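Local coordinates for protein 1-pyrroline-5-carboxylate dehydrogenase (Thermus thermophilus, PDB 1UZB) that probably oxidises 1-pyrroline-5-carboxylate, through its open semialdehyde form, to glutamate with NAD(P)+, at residues R29-F34 with L120-G125; N184-I189 with V213-K218. One frame throughout, in Å; residues are numbered along the deposited sequence.

Contact 1: R29-F34 with L120-G125; sequences RVREEF and LVYEVG
Phe34 turns the edge of its ring to the face of Tyr122. This T-shaped (edge-to-face) pair has its ring centroids 5.2 Å apart and its planes at 89°. It joins the residues just after helix 17-32 to the last turn of helix 113-124, in an aldehyde dehydrogenase fold. Phe34 CZ does the closest touching, 3.7 Å from Tyr122 CG, and Phe34 CE1 lies beside it near Tyr122 CB. Val30 adds a methyl group: its CG1 comes to 3.7 Å from Tyr122 CD1. Val30 holds this methyl anti to its own backbone N (chi1 168°), and the side chains of Val30 and Tyr122 lie alongside, pointing opposite ways. Farther out along the tyrosine, Arg31 CB sits 4.0 Å from Tyr122 OH. The hydroxyl itself is hydrogen-bonded to Glu355, so both the ring and its polar end are held. With an alanine here instead of Tyr122, the Phe34 edge and the Val30 methyl are likely to lose their aromatic partner, and Glu355 this hydroxyl.

Behind this first shell, Phe34 follows the last turn of helix 17-32. Its N bonds to Arg31 O at 3.1 Å, and Glu33 N bonds to Val30 O. Leu27, earlier in helix 17-32, also packs on Tyr122, while Val30 reaches Ala118 and Thr119 one turn before the tyrosine. The bend at chi2 (68°) lays the Arg31 chain over one face of Phe34, with Arg31 CD 3.4 Å above the ring plane near its border; Phe34 CD2 in turn lies against a face of the guanidinium.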
# COMPACT_ATOMS: atom_id res chain seq x y z
N ARG A 29 27.53 11.14 -42.44
CA ARG A 29 28.43 10.06 -42.02
C ARG A 29 27.89 8.69 -42.42
O ARG A 29 28.66 7.82 -42.85
CB ARG A 29 28.68 10.12 -40.52
CG ARG A 29 29.46 11.35 -40.10
CD ARG A 29 30.06 11.19 -38.72
NE ARG A 29 30.79 12.38 -38.31
CZ ARG A 29 31.53 12.45 -37.21
NH1 ARG A 29 31.64 11.40 -36.41
NH2 ARG A 29 32.16 13.58 -36.90
N VAL A 30 26.59 8.47 -42.27
CA VAL A 30 26.00 7.19 -42.65
C VAL A 30 26.16 6.98 -44.16
O VAL A 30 26.55 5.90 -44.60
CB VAL A 30 24.50 7.12 -42.28
CG1 VAL A 30 23.84 5.93 -42.95
CG2 VAL A 30 24.36 7.02 -40.77
N ARG A 31 25.88 8.02 -44.94
CA ARG A 31 26.01 7.94 -46.39
C ARG A 31 27.45 7.66 -46.80
O ARG A 31 27.70 6.89 -47.73
CB ARG A 31 25.54 9.25 -47.03
CG ARG A 31 25.67 9.29 -48.55
CD ARG A 31 24.69 8.33 -49.22
NE ARG A 31 24.85 8.31 -50.67
CZ ARG A 31 25.90 7.79 -51.30
NH1 ARG A 31 26.89 7.23 -50.61
NH2 ARG A 31 25.96 7.82 -52.63
N GLU A 32 28.39 8.29 -46.10
CA GLU A 32 29.81 8.10 -46.40
C GLU A 32 30.26 6.70 -46.01
O GLU A 32 31.34 6.25 -46.40
CB GLU A 32 30.63 9.16 -45.67
CG GLU A 32 30.42 10.57 -46.24
CD GLU A 32 30.90 11.68 -45.31
OE1 GLU A 32 30.83 12.86 -45.72
OE2 GLU A 32 31.34 11.38 -44.18
N GLU A 33 29.41 6.01 -45.25
CA GLU A 33 29.68 4.66 -44.77
C GLU A 33 29.05 3.59 -45.67
O GLU A 33 29.23 2.39 -45.45
CB GLU A 33 29.16 4.52 -43.34
CG GLU A 33 29.32 3.16 -42.71
CD GLU A 33 28.73 3.11 -41.31
OE1 GLU A 33 27.52 3.38 -41.16
OE2 GLU A 33 29.49 2.80 -40.36
N PHE A 34 28.30 4.03 -46.68
CA PHE A 34 27.66 3.10 -47.62
C PHE A 34 28.65 2.06 -48.12
O PHE A 34 29.78 2.39 -48.48
CB PHE A 34 27.09 3.87 -48.81
CG PHE A 34 25.66 4.34 -48.63
CD1 PHE A 34 25.14 4.57 -47.36
CD2 PHE A 34 24.86 4.60 -49.74
CE1 PHE A 34 23.83 5.05 -47.20
CE2 PHE A 34 23.56 5.08 -49.59
CZ PHE A 34 23.05 5.30 -48.32
N LEU A 120 18.04 4.50 -40.68
CA LEU A 120 16.66 4.16 -41.03
C LEU A 120 16.22 4.95 -42.26
O LEU A 120 15.52 4.43 -43.13
CB LEU A 120 15.71 4.49 -39.87
CG LEU A 120 15.74 3.53 -38.67
CD1 LEU A 120 14.88 4.10 -37.56
CD2 LEU A 120 15.24 2.16 -39.09
N VAL A 121 16.61 6.22 -42.32
CA VAL A 121 16.28 7.07 -43.45
C VAL A 121 16.77 6.43 -44.74
O VAL A 121 16.01 6.28 -45.70
CB VAL A 121 16.92 8.47 -43.29
CG1 VAL A 121 16.77 9.27 -44.58
CG2 VAL A 121 16.28 9.22 -42.13
N TYR A 122 18.04 6.04 -44.76
CA TYR A 122 18.63 5.44 -45.95
C TYR A 122 18.27 3.99 -46.23
O TYR A 122 18.09 3.63 -47.39
CB TYR A 122 20.16 5.58 -45.90
CG TYR A 122 20.64 6.99 -46.13
CD1 TYR A 122 21.36 7.67 -45.15
CD2 TYR A 122 20.36 7.65 -47.33
CE1 TYR A 122 21.79 8.98 -45.36
CE2 TYR A 122 20.78 8.96 -47.54
CZ TYR A 122 21.49 9.62 -46.55
OH TYR A 122 21.90 10.91 -46.76
N GLU A 123 18.16 3.16 -45.20
CA GLU A 123 17.87 1.74 -45.43
C GLU A 123 16.41 1.37 -45.67
O GLU A 123 16.13 0.48 -46.48
CB GLU A 123 18.42 0.86 -44.31
CG GLU A 123 18.45 -0.61 -44.71
CD GLU A 123 19.08 -1.53 -43.68
OE1 GLU A 123 19.53 -2.63 -44.08
OE2 GLU A 123 19.10 -1.18 -42.48
N VAL A 124 15.48 2.03 -44.97
CA VAL A 124 14.07 1.72 -45.17
C VAL A 124 13.20 2.89 -45.63
O VAL A 124 11.98 2.77 -45.69
CB VAL A 124 13.44 1.05 -43.91
CG1 VAL A 124 14.14 -0.27 -43.62
CG2 VAL A 124 13.52 1.98 -42.72
N GLY A 125 13.83 4.02 -45.94
CA GLY A 125 13.08 5.16 -46.45
C GLY A 125 12.15 5.93 -45.54
O GLY A 125 11.11 6.43 -45.99

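Contact 2: N184-I189 with V213-K218; sequences NFPVAI and VVVGAK
Val215 packs its two methyls against Pro186 and Val187, in the loop that leads into helix 188-199. From CB the side chain branches two ways. CG1 goes to the proline: it lies 3.6 Å from Pro186 CB and 3.9 Å from Pro186 CG. The same methyl is 3.8 Å from Pro186 O. CG2 goes to the next residue and meets Val187 CG2 at 3.2 Å, tighter than usual for two methyl carbons. With chi1 at 75°, CG1 is set toward the proline and CG2, anti to the backbone N, toward Val187. The side chains of both partners cross that of Val215 at about a right angle. The backbones come nearest between Pro186 and Gly216, with CA atoms 6.6 Å apart.

No hydrogen bond joins the two segments; apolar contact does the work. Asp134 of helix 128-149 also packs on both Pro186 and Val187. Helices 188-199 and 213-226 flank strand 203-207 in the sequence, and that strand runs parallel to strand 165-180. The contact therefore brings the loop before helix 188-199 against the first turn of helix 213-226, within the Rossmann-like alternation of strand and helix that characterises the cofactor-binding domain of aldehyde dehydrogenases.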
# COMPACT_ATOMS: atom_id res chain seq x y z
N ASN A 184 9.50 -2.73 -41.11
CA ASN A 184 8.93 -1.39 -40.95
C ASN A 184 9.33 -0.64 -39.68
O ASN A 184 9.32 0.59 -39.66
CB ASN A 184 7.41 -1.43 -41.14
CG ASN A 184 6.68 -2.09 -39.99
OD1 ASN A 184 7.22 -2.96 -39.30
ND2 ASN A 184 5.43 -1.70 -39.79
N PHE A 185 9.69 -1.38 -38.63
CA PHE A 185 10.18 -0.78 -37.39
C PHE A 185 11.36 -1.66 -37.00
O PHE A 185 11.34 -2.33 -35.98
CB PHE A 185 9.12 -0.78 -36.29
CG PHE A 185 8.03 0.23 -36.52
CD1 PHE A 185 6.89 -0.11 -37.24
CD2 PHE A 185 8.17 1.53 -36.04
CE1 PHE A 185 5.90 0.85 -37.49
CE2 PHE A 185 7.19 2.49 -36.28
CZ PHE A 185 6.05 2.14 -37.01
N PRO A 186 12.41 -1.65 -37.84
CA PRO A 186 13.64 -2.43 -37.68
C PRO A 186 14.57 -2.09 -36.53
O PRO A 186 15.57 -2.78 -36.32
CB PRO A 186 14.30 -2.31 -39.04
CG PRO A 186 13.98 -0.92 -39.42
CD PRO A 186 12.53 -0.75 -39.01
N VAL A 187 14.27 -1.01 -35.81
CA VAL A 187 15.07 -0.69 -34.64
C VAL A 187 14.14 -0.93 -33.44
O VAL A 187 14.45 -1.73 -32.57
CB VAL A 187 15.57 0.77 -34.63
CG1 VAL A 187 16.34 1.03 -33.34
CG2 VAL A 187 16.48 1.01 -35.82
N ALA A 188 12.99 -0.26 -33.44
CA ALA A 188 12.03 -0.39 -32.34
C ALA A 188 11.52 -1.81 -32.04
O ALA A 188 11.75 -2.33 -30.95
CB ALA A 188 10.85 0.53 -32.58
N ILE A 189 10.81 -2.41 -32.99
CA ILE A 189 10.26 -3.75 -32.77
C ILE A 189 11.35 -4.82 -32.69
O ILE A 189 11.26 -5.75 -31.90
CB ILE A 189 9.21 -4.08 -33.84
CG1 ILE A 189 8.03 -3.11 -33.68
CG2 ILE A 189 8.72 -5.51 -33.69
CD1 ILE A 189 6.93 -3.29 -34.70
N VAL A 213 18.62 -5.34 -42.63
CA VAL A 213 19.72 -6.04 -41.98
C VAL A 213 20.84 -5.13 -41.46
O VAL A 213 21.49 -5.45 -40.46
CB VAL A 213 20.35 -7.09 -42.93
CG1 VAL A 213 19.34 -8.18 -43.24
CG2 VAL A 213 20.84 -6.43 -44.21
N VAL A 214 21.07 -4.00 -42.11
CA VAL A 214 22.13 -3.11 -41.66
C VAL A 214 21.83 -2.46 -40.32
O VAL A 214 22.68 -2.45 -39.42
CB VAL A 214 22.44 -2.00 -42.70
CG1 VAL A 214 23.45 -1.01 -42.13
CG2 VAL A 214 22.98 -2.62 -43.97
N VAL A 215 20.64 -1.91 -40.17
CA VAL A 215 20.31 -1.27 -38.90
C VAL A 215 20.23 -2.31 -37.78
O VAL A 215 20.50 -2.01 -36.61
CB VAL A 215 19.00 -0.45 -38.98
CG1 VAL A 215 17.80 -1.38 -39.00
CG2 VAL A 215 18.95 0.53 -37.83
N GLY A 216 19.87 -3.55 -38.13
CA GLY A 216 19.82 -4.60 -37.13
C GLY A 216 21.22 -4.89 -36.63
O GLY A 216 21.44 -5.14 -35.44
N ALA A 217 22.19 -4.85 -37.54
CA ALA A 217 23.58 -5.08 -37.18
C ALA A 217 24.05 -3.97 -36.23
O ALA A 217 24.77 -4.24 -35.27
CB ALA A 217 24.45 -5.12 -38.42
N LYS A 218 23.64 -2.73 -36.50
CA LYS A 218 24.04 -1.62 -35.65
C LYS A 218 23.45 -1.77 -34.25
O LYS A 218 24.07 -1.37 -33.27
CB LYS A 218 23.64 -0.28 -36.28
CG LYS A 218 24.43 0.04 -37.54
CD LYS A 218 24.18 1.46 -38.01
CE LYS A 218 25.04 1.79 -39.22
NZ LYS A 218 24.95 3.23 -39.58

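The two contacts come in series along the chain: both segments of contact 1 precede those of contact 2. Their centres are about 12 Å apart. Contact 2 lies deeper, about 10 Å from the chain centre against about 20 Å for contact 1. Helix 113-124 connects them. Glu123 OE1 and OE2 probably accept hydrogen bonds from Val214 N and Val215 N, in the first turn of helix 213-226. Leu120, one turn before Glu123 on helix 113-124, reaches Pro186 of contact 2. A second tie is the salt bridge from Glu33 OE1 of contact 1 to Lys218 NZ of contact 2. The end of the 17-32 region is thus tied to helix 213-226, directly by Glu33 and through helix 113-124 by Glu123.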